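Side-chain contacts in YjbQ family protein (PDB 1VE0), which is of unknown function but binds zinc, belongs to the YjbQ (UPF0047) family and is found as an assembly of three chains: residues Phe8-Arg13 with Ile19-Gln24; Gly56-Phe61 with Arg113-Glu118; Lys67-Pro70 with Glu74-His77; Arg97-Ile102 with Leu106-Trp111. All coordinates share one frame; numbering follows the deposited sequence.

Contact 1. Residues Phe8-Arg13 with Ile19-Gln24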
loop_
_atom_site.group_PDB
_atom_site.type_symbol
_atom_site.label_atom_id
_atom_site.label_comp_id
_atom_site.label_asym_id
_atom_site.label_seq_id
_atom_site.Cartn_x
_atom_site.Cartn_y
_atom_site.Cartn_z
ATOM N N PHE A 8 18.929 7.946 -2.475
ATOM C CA PHE A 8 19.497 8.907 -1.539
ATOM C C PHE A 8 19.361 8.277 -0.157
ATOM O O PHE A 8 18.564 7.355 0.023
ATOM C CB PHE A 8 18.789 10.267 -1.619
ATOM C CG PHE A 8 17.323 10.236 -1.261
ATOM C CD1 PHE A 8 16.916 10.279 0.072
ATOM C CD2 PHE A 8 16.349 10.207 -2.262
ATOM C CE1 PHE A 8 15.559 10.300 0.410
ATOM C CE2 PHE A 8 14.982 10.227 -1.938
ATOM C CZ PHE A 8 14.588 10.275 -0.599
ATOM N N THR A 9 20.156 8.737 0.808
ATOM C CA THR A 9 20.101 8.179 2.159
ATOM C C THR A 9 19.682 9.218 3.189
ATOM O O THR A 9 19.870 10.414 2.997
ATOM C CB THR A 9 21.476 7.620 2.620
ATOM O OG1 THR A 9 22.433 8.684 2.650
ATOM C CG2 THR A 9 21.971 6.531 1.686
ATOM N N VAL A 10 19.092 8.748 4.276
ATOM C CA VAL A 10 18.686 9.622 5.355
ATOM C C VAL A 10 19.076 8.895 6.622
ATOM O O VAL A 10 18.959 7.671 6.711
ATOM C CB VAL A 10 17.163 9.899 5.367
ATOM C CG1 VAL A 10 16.760 10.647 4.102
ATOM C CG2 VAL A 10 16.396 8.599 5.485
ATOM N N LYS A 11 19.546 9.645 7.602
ATOM C CA LYS A 11 19.967 9.052 8.851
ATOM C C LYS A 11 18.860 9.169 9.882
ATOM O O LYS A 11 18.458 10.281 10.229
ATOM C CB LYS A 11 21.226 9.770 9.349
ATOM C CG LYS A 11 22.263 8.859 9.965
ATOM C CD LYS A 11 21.722 8.141 11.177
ATOM C CE LYS A 11 22.730 7.111 11.669
ATOM N NZ LYS A 11 23.006 6.094 10.612
ATOM N N THR A 12 18.348 8.040 10.368
ATOM C CA THR A 12 17.304 8.109 11.385
ATOM C C THR A 12 17.990 8.270 12.739
ATOM O O THR A 12 19.051 7.701 13.000
ATOM C CB THR A 12 16.344 6.900 11.331
ATOM O OG1 THR A 12 17.027 5.695 11.681
ATOM C CG2 THR A 12 15.785 6.761 9.906
ATOM N N ARG A 13 17.366 9.067 13.594
ATOM C CA ARG A 13 17.943 9.439 14.875
ATOM C C ARG A 13 17.489 8.708 16.113
ATOM O O ARG A 13 17.960 9.014 17.204
ATOM C CB ARG A 13 17.689 10.930 15.082
ATOM C CG ARG A 13 17.910 11.758 13.824
ATOM C CD ARG A 13 17.074 13.034 13.826
ATOM N NE ARG A 13 15.647 12.788 13.605
ATOM C CZ ARG A 13 14.749 13.754 13.418
ATOM N NH1 ARG A 13 13.470 13.462 13.225
ATOM N NH2 ARG A 13 15.139 15.026 13.418
ATOM N N ILE A 19 10.738 11.031 9.204
ATOM C CA ILE A 19 11.454 12.054 8.463
ATOM C C ILE A 19 10.754 12.453 7.182
ATOM O O ILE A 19 10.407 11.592 6.380
ATOM C CB ILE A 19 12.867 11.550 8.101
ATOM C CG1 ILE A 19 13.665 11.279 9.384
ATOM C CG2 ILE A 19 13.574 12.562 7.201
ATOM C CD1 ILE A 19 15.046 10.687 9.132
ATOM N N ASP A 20 10.573 13.761 6.995
ATOM C CA ASP A 20 9.950 14.303 5.790
ATOM C C ASP A 20 11.025 14.255 4.701
ATOM O O ASP A 20 12.020 14.973 4.782
ATOM C CB ASP A 20 9.510 15.750 6.038
ATOM C CG ASP A 20 8.716 16.330 4.879
ATOM O OD1 ASP A 20 8.902 15.879 3.732
ATOM O OD2 ASP A 20 7.912 17.256 5.116
ATOM N N ILE A 21 10.837 13.411 3.689
ATOM C CA ILE A 21 11.831 13.281 2.629
ATOM C C ILE A 21 11.386 13.871 1.300
ATOM O O ILE A 21 11.995 13.618 0.268
ATOM C CB ILE A 21 12.222 11.789 2.409
ATOM C CG1 ILE A 21 10.968 10.949 2.112
ATOM C CG2 ILE A 21 12.917 11.254 3.653
ATOM C CD1 ILE A 21 11.275 9.503 1.714
ATOM N N THR A 22 10.327 14.673 1.332
ATOM C CA THR A 22 9.786 15.278 0.117
ATOM C C THR A 22 10.817 16.007 -0.751
ATOM O O THR A 22 10.862 15.812 -1.965
ATOM C CB THR A 22 8.674 16.278 0.453
ATOM O OG1 THR A 22 7.781 15.701 1.417
ATOM C CG2 THR A 22 7.890 16.637 -0.803
ATOM N N GLU A 23 11.638 16.852 -0.141
ATOM C CA GLU A 23 12.632 17.599 -0.915
ATOM C C GLU A 23 13.608 16.688 -1.656
ATOM O O GLU A 23 13.928 16.932 -2.831
ATOM C CB GLU A 23 13.406 18.567 -0.006
ATOM C CG GLU A 23 12.514 19.521 0.778
ATOM C CD GLU A 23 11.636 20.386 -0.124
ATOM O OE1 GLU A 23 10.615 20.927 0.368
ATOM O OE2 GLU A 23 11.972 20.535 -1.322
ATOM N N GLN A 24 14.086 15.644 -0.983
ATOM C CA GLN A 24 15.021 14.715 -1.612
ATOM C C GLN A 24 14.341 13.976 -2.752
ATOM O O GLN A 24 14.971 13.680 -3.770
ATOM C CB GLN A 24 15.568 13.696 -0.601
ATOM C CG GLN A 24 16.343 14.311 0.566
ATOM C CD GLN A 24 15.472 14.526 1.796
ATOM O OE1 GLN A 24 14.433 15.195 1.739
ATOM N NE2 GLN A 24 15.895 13.960 2.918
#

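Contact 2. Residues Gly56-Phe61 with Arg113-Glu118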
loop_
_atom_site.group_PDB
_atom_site.type_symbol
_atom_site.label_atom_id
_atom_site.label_comp_id
_atom_site.label_asym_id
_atom_site.label_seq_id
_atom_site.Cartn_x
_atom_site.Cartn_y
_atom_site.Cartn_z
ATOM N N GLY A 56 2.907 17.438 15.555
ATOM C CA GLY A 56 2.263 16.467 16.422
ATOM C C GLY A 56 2.013 15.138 15.733
ATOM O O GLY A 56 2.272 14.065 16.287
ATOM N N LEU A 57 1.517 15.223 14.502
ATOM C CA LEU A 57 1.207 14.048 13.701
ATOM C C LEU A 57 2.470 13.210 13.455
ATOM O O LEU A 57 2.417 11.985 13.443
ATOM C CB LEU A 57 0.581 14.518 12.386
ATOM C CG LEU A 57 -0.456 13.673 11.659
ATOM C CD1 LEU A 57 -1.575 13.245 12.603
ATOM C CD2 LEU A 57 -1.007 14.498 10.494
HETATM N N MSE A 58 3.611 13.865 13.279
HETATM C CA MSE A 58 4.851 13.134 13.050
HETATM C C MSE A 58 5.138 12.229 14.248
HETATM O O MSE A 58 5.787 11.195 14.108
HETATM C CB MSE A 58 6.002 14.107 12.796
HETATM C CG MSE A 58 5.932 14.777 11.433
HETATM SE SE MSE A 58 6.122 13.477 9.968
HETATM C CE MSE A 58 8.055 13.622 9.781
ATOM N N LYS A 59 4.639 12.614 15.423
ATOM C CA LYS A 59 4.805 11.801 16.623
ATOM C C LYS A 59 3.702 10.728 16.648
ATOM O O LYS A 59 3.963 9.562 16.938
ATOM C CB LYS A 59 4.689 12.657 17.889
ATOM C CG LYS A 59 5.824 13.638 18.139
ATOM C CD LYS A 59 5.595 14.317 19.484
ATOM C CE LYS A 59 6.705 15.278 19.866
ATOM N NZ LYS A 59 6.630 16.559 19.121
ATOM N N ASP A 60 2.470 11.145 16.354
ATOM C CA ASP A 60 1.314 10.243 16.324
ATOM C C ASP A 60 1.526 8.984 15.466
ATOM O O ASP A 60 1.149 7.883 15.876
ATOM C CB ASP A 60 0.077 10.984 15.792
ATOM C CG ASP A 60 -0.441 12.047 16.751
ATOM O OD1 ASP A 60 -1.111 12.998 16.276
ATOM O OD2 ASP A 60 -0.193 11.930 17.973
ATOM N N PHE A 61 2.107 9.136 14.274
ATOM C CA PHE A 61 2.313 7.971 13.412
ATOM C C PHE A 61 3.111 6.900 14.153
ATOM O O PHE A 61 2.773 5.718 14.104
ATOM C CB PHE A 61 3.064 8.336 12.115
ATOM C CG PHE A 61 2.320 9.280 11.214
ATOM C CD1 PHE A 61 0.982 9.050 10.884
ATOM C CD2 PHE A 61 2.946 10.423 10.718
ATOM C CE1 PHE A 61 0.278 9.945 10.077
ATOM C CE2 PHE A 61 2.249 11.323 9.913
ATOM C CZ PHE A 61 0.909 11.083 9.591
ATOM N N ARG A 113 3.005 15.178 2.156
ATOM C CA ARG A 113 4.454 15.154 2.200
ATOM C C ARG A 113 4.827 13.669 2.134
ATOM O O ARG A 113 4.035 12.805 2.490
ATOM C CB ARG A 113 4.968 15.768 3.506
ATOM C CG ARG A 113 4.535 17.239 3.723
ATOM C CD ARG A 113 5.139 18.173 2.693
ATOM N NE ARG A 113 6.573 18.354 2.892
ATOM C CZ ARG A 113 7.337 19.171 2.167
ATOM N NH1 ARG A 113 8.635 19.267 2.424
ATOM N NH2 ARG A 113 6.808 19.896 1.182
ATOM N N ILE A 114 6.017 13.380 1.647
ATOM C CA ILE A 114 6.487 12.008 1.548
ATOM C C ILE A 114 7.237 11.793 2.852
ATOM O O ILE A 114 8.173 12.519 3.160
ATOM C CB ILE A 114 7.405 11.852 0.337
ATOM C CG1 ILE A 114 6.622 12.253 -0.926
ATOM C CG2 ILE A 114 7.903 10.392 0.237
ATOM C CD1 ILE A 114 7.445 12.265 -2.196
ATOM N N ILE A 115 6.810 10.806 3.625
ATOM C CA ILE A 115 7.422 10.559 4.923
ATOM C C ILE A 115 8.020 9.172 5.115
ATOM O O ILE A 115 7.395 8.168 4.768
ATOM C CB ILE A 115 6.362 10.782 6.031
ATOM C CG1 ILE A 115 5.868 12.233 5.982
ATOM C CG2 ILE A 115 6.937 10.424 7.395
ATOM C CD1 ILE A 115 4.547 12.457 6.677
ATOM N N LEU A 116 9.234 9.112 5.669
ATOM C CA LEU A 116 9.843 7.812 5.966
ATOM C C LEU A 116 9.575 7.528 7.447
ATOM O O LEU A 116 9.845 8.369 8.293
ATOM C CB LEU A 116 11.356 7.824 5.712
ATOM C CG LEU A 116 12.159 6.659 6.325
ATOM C CD1 LEU A 116 11.744 5.339 5.706
ATOM C CD2 LEU A 116 13.637 6.890 6.097
ATOM N N LEU A 117 9.024 6.354 7.753
ATOM C CA LEU A 117 8.736 5.972 9.135
ATOM C C LEU A 117 9.732 4.883 9.509
ATOM O O LEU A 117 9.847 3.869 8.821
ATOM C CB LEU A 117 7.289 5.458 9.291
ATOM C CG LEU A 117 6.137 6.468 9.088
ATOM C CD1 LEU A 117 4.797 5.760 9.354
ATOM C CD2 LEU A 117 6.289 7.663 10.049
ATOM N N GLU A 118 10.458 5.122 10.594
ATOM C CA GLU A 118 11.495 4.222 11.093
ATOM C C GLU A 118 11.002 3.536 12.361
ATOM O O GLU A 118 10.470 4.189 13.257
ATOM C CB GLU A 118 12.752 5.057 11.380
ATOM C CG GLU A 118 13.884 4.366 12.129
ATOM C CD GLU A 118 14.532 3.260 11.336
ATOM O OE1 GLU A 118 13.953 2.152 11.297
ATOM O OE2 GLU A 118 15.616 3.502 10.744
#

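Contact 3. Residues Lys67-Pro70 with Glu74-His77. With ZN (zinc ion), chain C.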
loop_
_atom_site.group_PDB
_atom_site.type_symbol
_atom_site.label_atom_id
_atom_site.label_comp_id
_atom_site.label_asym_id
_atom_site.label_seq_id
_atom_site.Cartn_x
_atom_site.Cartn_y
_atom_site.Cartn_z
ATOM N N LYS A 67 1.262 1.421 19.352
ATOM C CA LYS A 67 0.041 0.934 19.990
ATOM C C LYS A 67 -0.510 -0.285 19.263
ATOM O O LYS A 67 -0.998 -1.226 19.887
ATOM C CB LYS A 67 -1.043 2.015 20.008
ATOM C CG LYS A 67 -0.764 3.216 20.885
ATOM C CD LYS A 67 -2.006 4.110 20.958
ATOM C CE LYS A 67 -1.798 5.301 21.878
ATOM N NZ LYS A 67 -0.684 6.170 21.418
ATOM N N LEU A 68 -0.438 -0.262 17.938
ATOM C CA LEU A 68 -0.948 -1.362 17.136
ATOM C C LEU A 68 -0.083 -2.608 17.229
ATOM O O LEU A 68 -0.595 -3.724 17.319
ATOM C CB LEU A 68 -1.063 -0.917 15.683
ATOM C CG LEU A 68 -1.980 0.293 15.492
ATOM C CD1 LEU A 68 -1.821 0.853 14.080
ATOM C CD2 LEU A 68 -3.422 -0.142 15.751
ATOM N N VAL A 69 1.230 -2.416 17.204
ATOM C CA VAL A 69 2.169 -3.533 17.283
ATOM C C VAL A 69 3.264 -3.198 18.305
ATOM O O VAL A 69 4.357 -2.781 17.944
ATOM C CB VAL A 69 2.815 -3.803 15.910
ATOM C CG1 VAL A 69 3.606 -5.106 15.956
ATOM C CG2 VAL A 69 1.732 -3.866 14.836
ATOM N N PRO A 70 2.968 -3.376 19.605
ATOM C CA PRO A 70 3.914 -3.093 20.693
ATOM C C PRO A 70 5.274 -3.757 20.517
ATOM O O PRO A 70 5.359 -4.964 20.297
ATOM C CB PRO A 70 3.180 -3.621 21.923
ATOM C CG PRO A 70 1.746 -3.376 21.584
ATOM C CD PRO A 70 1.688 -3.863 20.147
ATOM N N GLU A 74 4.895 -10.098 21.733
ATOM C CA GLU A 74 5.405 -11.439 21.490
ATOM C C GLU A 74 5.663 -11.653 19.999
ATOM O O GLU A 74 4.742 -11.556 19.190
ATOM C CB GLU A 74 4.392 -12.467 22.004
ATOM C CG GLU A 74 4.719 -13.902 21.657
ATOM C CD GLU A 74 3.660 -14.876 22.148
ATOM O OE1 GLU A 74 3.779 -16.087 21.848
ATOM O OE2 GLU A 74 2.711 -14.432 22.836
ATOM N N PHE A 75 6.918 -11.929 19.648
ATOM C CA PHE A 75 7.327 -12.155 18.257
ATOM C C PHE A 75 8.283 -13.346 18.159
ATOM O O PHE A 75 9.336 -13.359 18.797
ATOM C CB PHE A 75 8.041 -10.913 17.702
ATOM C CG PHE A 75 7.191 -9.672 17.690
ATOM C CD1 PHE A 75 6.232 -9.471 16.693
ATOM C CD2 PHE A 75 7.337 -8.711 18.681
ATOM C CE1 PHE A 75 5.434 -8.330 16.688
ATOM C CE2 PHE A 75 6.542 -7.564 18.687
ATOM C CZ PHE A 75 5.586 -7.373 17.687
ATOM N N GLU A 76 7.934 -14.343 17.356
ATOM C CA GLU A 76 8.809 -15.498 17.212
ATOM C C GLU A 76 10.138 -15.097 16.591
ATOM O O GLU A 76 11.168 -15.751 16.799
ATOM C CB GLU A 76 8.138 -16.567 16.360
ATOM C CG GLU A 76 6.890 -17.128 17.005
ATOM C CD GLU A 76 6.728 -18.611 16.751
ATOM O OE1 GLU A 76 5.777 -19.204 17.314
ATOM O OE2 GLU A 76 7.549 -19.185 15.992
ATOM N N HIS A 77 10.110 -14.011 15.826
ATOM C CA HIS A 77 11.311 -13.520 15.174
ATOM C C HIS A 77 12.346 -13.051 16.185
ATOM O O HIS A 77 13.550 -13.165 15.947
ATOM C CB HIS A 77 10.966 -12.348 14.255
ATOM C CG HIS A 77 12.154 -11.738 13.587
ATOM N ND1 HIS A 77 12.879 -12.391 12.616
ATOM C CD2 HIS A 77 12.756 -10.537 13.763
ATOM C CE1 HIS A 77 13.876 -11.621 12.219
ATOM N NE2 HIS A 77 13.824 -10.490 12.900
HETATM ZN ZN ZN C . 14.756 -8.785 11.947
HETATM O O HOH W 1 16.194 -9.466 10.542
#

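Contact 4. Residues Arg97-Ile102 with Leu106-Trp111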
loop_
_atom_site.group_PDB
_atom_site.type_symbol
_atom_site.label_atom_id
_atom_site.label_comp_id
_atom_site.label_asym_id
_atom_site.label_seq_id
_atom_site.Cartn_x
_atom_site.Cartn_y
_atom_site.Cartn_z
ATOM N N ARG A 97 5.287 3.876 -1.924
ATOM C CA ARG A 97 4.133 4.733 -2.160
ATOM C C ARG A 97 4.358 5.358 -3.537
ATOM O O ARG A 97 5.504 5.535 -3.956
ATOM C CB ARG A 97 4.042 5.845 -1.100
ATOM C CG ARG A 97 3.502 5.381 0.247
ATOM C CD ARG A 97 2.044 4.966 0.117
ATOM N NE ARG A 97 1.447 4.636 1.410
ATOM C CZ ARG A 97 1.599 3.471 2.033
ATOM N NH1 ARG A 97 2.343 2.509 1.487
ATOM N NH2 ARG A 97 0.972 3.251 3.188
ATOM N N VAL A 98 3.279 5.673 -4.245
ATOM C CA VAL A 98 3.417 6.298 -5.549
ATOM C C VAL A 98 3.043 7.768 -5.453
ATOM O O VAL A 98 2.171 8.151 -4.672
ATOM C CB VAL A 98 2.523 5.627 -6.610
ATOM C CG1 VAL A 98 2.938 4.178 -6.793
ATOM C CG2 VAL A 98 1.083 5.696 -6.190
ATOM N N VAL A 99 3.730 8.599 -6.227
ATOM C CA VAL A 99 3.434 10.022 -6.250
ATOM C C VAL A 99 3.419 10.394 -7.722
ATOM O O VAL A 99 4.341 10.070 -8.465
ATOM C CB VAL A 99 4.501 10.862 -5.500
ATOM C CG1 VAL A 99 4.094 12.331 -5.494
ATOM C CG2 VAL A 99 4.634 10.376 -4.070
ATOM N N PRO A 100 2.331 11.023 -8.182
ATOM C CA PRO A 100 2.321 11.380 -9.601
ATOM C C PRO A 100 3.254 12.557 -9.841
ATOM O O PRO A 100 3.521 13.339 -8.932
ATOM C CB PRO A 100 0.860 11.730 -9.869
ATOM C CG PRO A 100 0.388 12.265 -8.518
ATOM C CD PRO A 100 1.050 11.331 -7.522
ATOM N N ILE A 101 3.750 12.656 -11.068
ATOM C CA ILE A 101 4.634 13.730 -11.473
ATOM C C ILE A 101 3.912 14.460 -12.603
ATOM O O ILE A 101 3.395 13.823 -13.517
ATOM C CB ILE A 101 5.972 13.187 -12.033
ATOM C CG1 ILE A 101 6.682 12.339 -10.977
ATOM C CG2 ILE A 101 6.860 14.356 -12.463
ATOM C CD1 ILE A 101 7.938 11.650 -11.491
ATOM N N ILE A 102 3.869 15.784 -12.536
ATOM C CA ILE A 102 3.218 16.558 -13.581
ATOM C C ILE A 102 3.991 17.871 -13.724
ATOM O O ILE A 102 4.377 18.485 -12.732
ATOM C CB ILE A 102 1.717 16.805 -13.232
ATOM C CG1 ILE A 102 0.979 17.402 -14.435
ATOM C CG2 ILE A 102 1.589 17.728 -12.040
ATOM C CD1 ILE A 102 0.898 16.465 -15.636
ATOM N N LEU A 106 6.431 17.065 -8.276
ATOM C CA LEU A 106 5.621 16.099 -7.535
ATOM C C LEU A 106 4.210 16.690 -7.440
ATOM O O LEU A 106 4.037 17.827 -7.015
ATOM C CB LEU A 106 6.180 15.903 -6.129
ATOM C CG LEU A 106 7.575 15.282 -6.038
ATOM C CD1 LEU A 106 8.002 15.206 -4.564
ATOM C CD2 LEU A 106 7.553 13.894 -6.667
ATOM N N ASP A 107 3.207 15.915 -7.826
ATOM C CA ASP A 107 1.827 16.372 -7.788
ATOM C C ASP A 107 1.236 15.982 -6.430
ATOM O O ASP A 107 0.598 14.931 -6.286
ATOM C CB ASP A 107 1.059 15.723 -8.953
ATOM C CG ASP A 107 -0.381 16.198 -9.056
ATOM O OD1 ASP A 107 -0.676 17.314 -8.594
ATOM O OD2 ASP A 107 -1.217 15.455 -9.623
ATOM N N LEU A 108 1.461 16.847 -5.442
ATOM C CA LEU A 108 1.012 16.630 -4.070
ATOM C C LEU A 108 -0.145 17.524 -3.646
ATOM O O LEU A 108 -0.248 18.672 -4.079
ATOM C CB LEU A 108 2.192 16.864 -3.109
ATOM C CG LEU A 108 3.374 15.911 -3.310
ATOM C CD1 LEU A 108 4.662 16.465 -2.680
ATOM C CD2 LEU A 108 2.999 14.572 -2.722
ATOM N N GLY A 109 -1.002 16.984 -2.779
ATOM C CA GLY A 109 -2.127 17.745 -2.262
ATOM C C GLY A 109 -1.615 18.785 -1.286
ATOM O O GLY A 109 -0.438 18.770 -0.910
ATOM N N THR A 110 -2.494 19.696 -0.886
ATOM C CA THR A 110 -2.149 20.765 0.051
ATOM C C THR A 110 -1.321 20.300 1.255
ATOM O O THR A 110 -0.293 20.890 1.578
ATOM C CB THR A 110 -3.437 21.441 0.592
ATOM O OG1 THR A 110 -4.213 21.924 -0.507
ATOM C CG2 THR A 110 -3.098 22.614 1.507
ATOM N N TRP A 111 -1.770 19.237 1.911
ATOM C CA TRP A 111 -1.092 18.741 3.099
ATOM C C TRP A 111 -0.223 17.493 2.918
ATOM O O TRP A 111 0.230 16.933 3.908
ATOM C CB TRP A 111 -2.128 18.464 4.196
ATOM C CG TRP A 111 -3.102 19.590 4.393
ATOM C CD1 TRP A 111 -4.433 19.584 4.090
ATOM C CD2 TRP A 111 -2.808 20.906 4.888
ATOM N NE1 TRP A 111 -4.989 20.818 4.361
ATOM C CE2 TRP A 111 -4.015 21.648 4.851
ATOM C CE3 TRP A 111 -1.643 21.533 5.356
ATOM C CZ2 TRP A 111 -4.089 22.985 5.264
ATOM C CZ3 TRP A 111 -1.721 22.870 5.766
ATOM C CH2 TRP A 111 -2.936 23.576 5.716
#

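Contact 1. Residues Phe8-Arg13 with Ile19-Gln24
Ile19, Phe8 and Gln24 bury the most surface where the end of strand 2-11 faces the short strand 17-20 and the start of helix 22-28. Ile19 sends its extended chain straight across, with CG1 beside the backbone N (chi1 -62°). Ile19 CD1 reaches the backbone Lys11 O at 3.6 Å and lies 4.1 Å from Thr12 CG2. Phe8 offers a flat apolar surface: Gln24 CB sits over the middle of the Phe8 ring, 3.5 Å from its centroid, a CH-pi contact only 10° off the ring normal. The ring's far corner, Phe8 CZ, meets Ile21 CD1 at 4.1 Å, near the ring plane. Val10 CG1 lies 3.9 Å from Ile21 CG2, a compact branched side chain packed between larger neighbours. A serine in place of Phe8 has no ring, and would probably leave Gln24 CB without its CH-pi partner and open a gap beside Ile21. At the helix start, Asp20 OD1 accepts from Thr22 N, an Asx turn, and also from Thr22 OG1. Polar partners such as Arg113 for Asp20 and Glu118 for Thr12 lie outside the pair of segments, which cohere through carbon surfaces that depend on shape.

Contact 2. Residues Gly56-Phe61 with Arg113-Glu118
Met58, modelled as selenomethionine, is the first residue of helix segment 56-61 to reach the strand. Its CB does not aim at Ile115, but bends at chi2 (-64°) and chi3 (-92°) carry the chain across, setting Met58 SE 3.8 Å from Ile115 CD1. The methyl end follows, with Met58 CE 4.1 Å from Ile115 CG2, so that both branches of the isoleucine are met by one flexible, polarisable chain. Asp60, on another side of the helix, hydrogen-bonds through its two carboxylate oxygens to the backbone N atoms of Glu76 and His77 of the second subunit. Phe61 turns back toward the strand. Phe61 CB lies 3.9 Å from Leu117 CD2, while the ring extends along the strand to Ile115, Phe61 CE2 standing 4.1 Å from Ile115 CD1. Leu57 O, one turn earlier, lies 3.2 Å above the plane of the Phe61 ring, toward its rim. Ile115 and Leu117, alternate residues of a strand, project on the same side and suit an apolar interface, where Met58 and Phe61, three residues apart, share one flank of the helix. The arrangement is that of a helix packed on one face of an antiparallel sheet: segment 56-61 of helix 55-68 crosses the central strand, 113-118, at -42°.

Contact 3. Residues Lys67-Pro70 with Glu74-His77
Val69 and Phe75 meet where the chain leaves helix 55-68 and turns toward the zinc site. Val69 CG1 touches the ring rim, lying 3.5 Å from Phe75 CZ and close to the ring plane. Pro70 O comes to the same rim, 3.3 Å from Phe75 CE2, again in plane, where the slightly positive C-H edge suits a carbonyl oxygen. In Phe75, CG stands beside the backbone N (chi1 -61°), which sets the ring back toward the helix end, where its rim meets both partners; the ring also stacks on Trp64 of the third subunit. A glycine in its place would probably leave Val69 CG1 and Trp64 of that subunit facing a gap and set the loop more free to move. Two residues on, His77 takes the other course: CG is anti to N (chi1 177°), and the imidazole extends to the metal, with His77 NE2 2.2 Å from the zinc ion. Its ND1 hydrogen-bonds Glu54 of the third subunit, a second-shell bond which, with the zinc bond, helps hold the imidazole's rotation. Asn83, His87 and a water, whose oxygen lies 2.1 Å from the zinc, complete a four-ligand zinc site set beside a subunit interface.

Contact 4. Residues Arg97-Ile102 with Leu106-Trp111
Leu106 opens the second segment by pairing with Ile101 of the neighbouring strand, an antiparallel non-hydrogen-bonded pair in which Leu106 CA and Ile101 CA stand 4.7 Å apart. Its side chain reaches over to Val99, and Leu106 CD2 comes 4.0 Å from Val99 CG1; residues of helix 22-28 also pack against the leucine. Asp107 follows, its CB pointing toward strand 96-102, and it buries the most surface of the contact. Its backbone holds the end of the pairing: Asp107 N donates to Pro100 O at 2.8 Å, nearly straight at 170°. Proline, with no N-H of its own, still serves here through its carbonyl. Asp107 CB meets two apolar groups, 3.5 Å from Pro100 CG and 3.7 Å from Ile102 CG2. With CG anti to the backbone N (chi1 -177°), the carboxylate runs alongside Ile102, and its OD1 makes a salt bridge with Lys42 of the second subunit. Asp107 is also the centre of an inverse gamma turn, where the chain turns off the strand, with a weak bond from Leu108 N to Leu106 O. The turn leads on to Leu108, whose end comes back to Val99, Leu108 CD2 lying 3.7 Å from Val99 CG1. One valine methyl thus receives both leucines, a compact branched group suited to a place between two longer chains. The chemistry is of two kinds: branched hydrocarbons meet near helix 22-28, while the aspartate's methylene rests on proline and isoleucine and its charge is probably balanced across the subunit boundary.

Overall arrangement
Contact 2 is a buried, wholly apolar contact that joins helix 55-68 to the three-stranded sheet. Contact 1 covers another strand of that sheet and is only partly buried; the two meet through the Asp20-Arg113 salt bridge and Val10-Leu116 packing. Contact 4, at the edge of the five-stranded sheet, alone has a backbone hydrogen bond between its segments; its Leu106 and Val99 touch Ile114 of contact 2, and its Leu108 touches Thr22 of contact 1. Contacts 2 and 4 also reach the second subunit. Contact 3 shares helix 55-68 with contact 2, but its centre lies about 20 Å from the centre of the chain, where, besides helix 84-93, the third subunit covers Phe75 and His77 binds zinc.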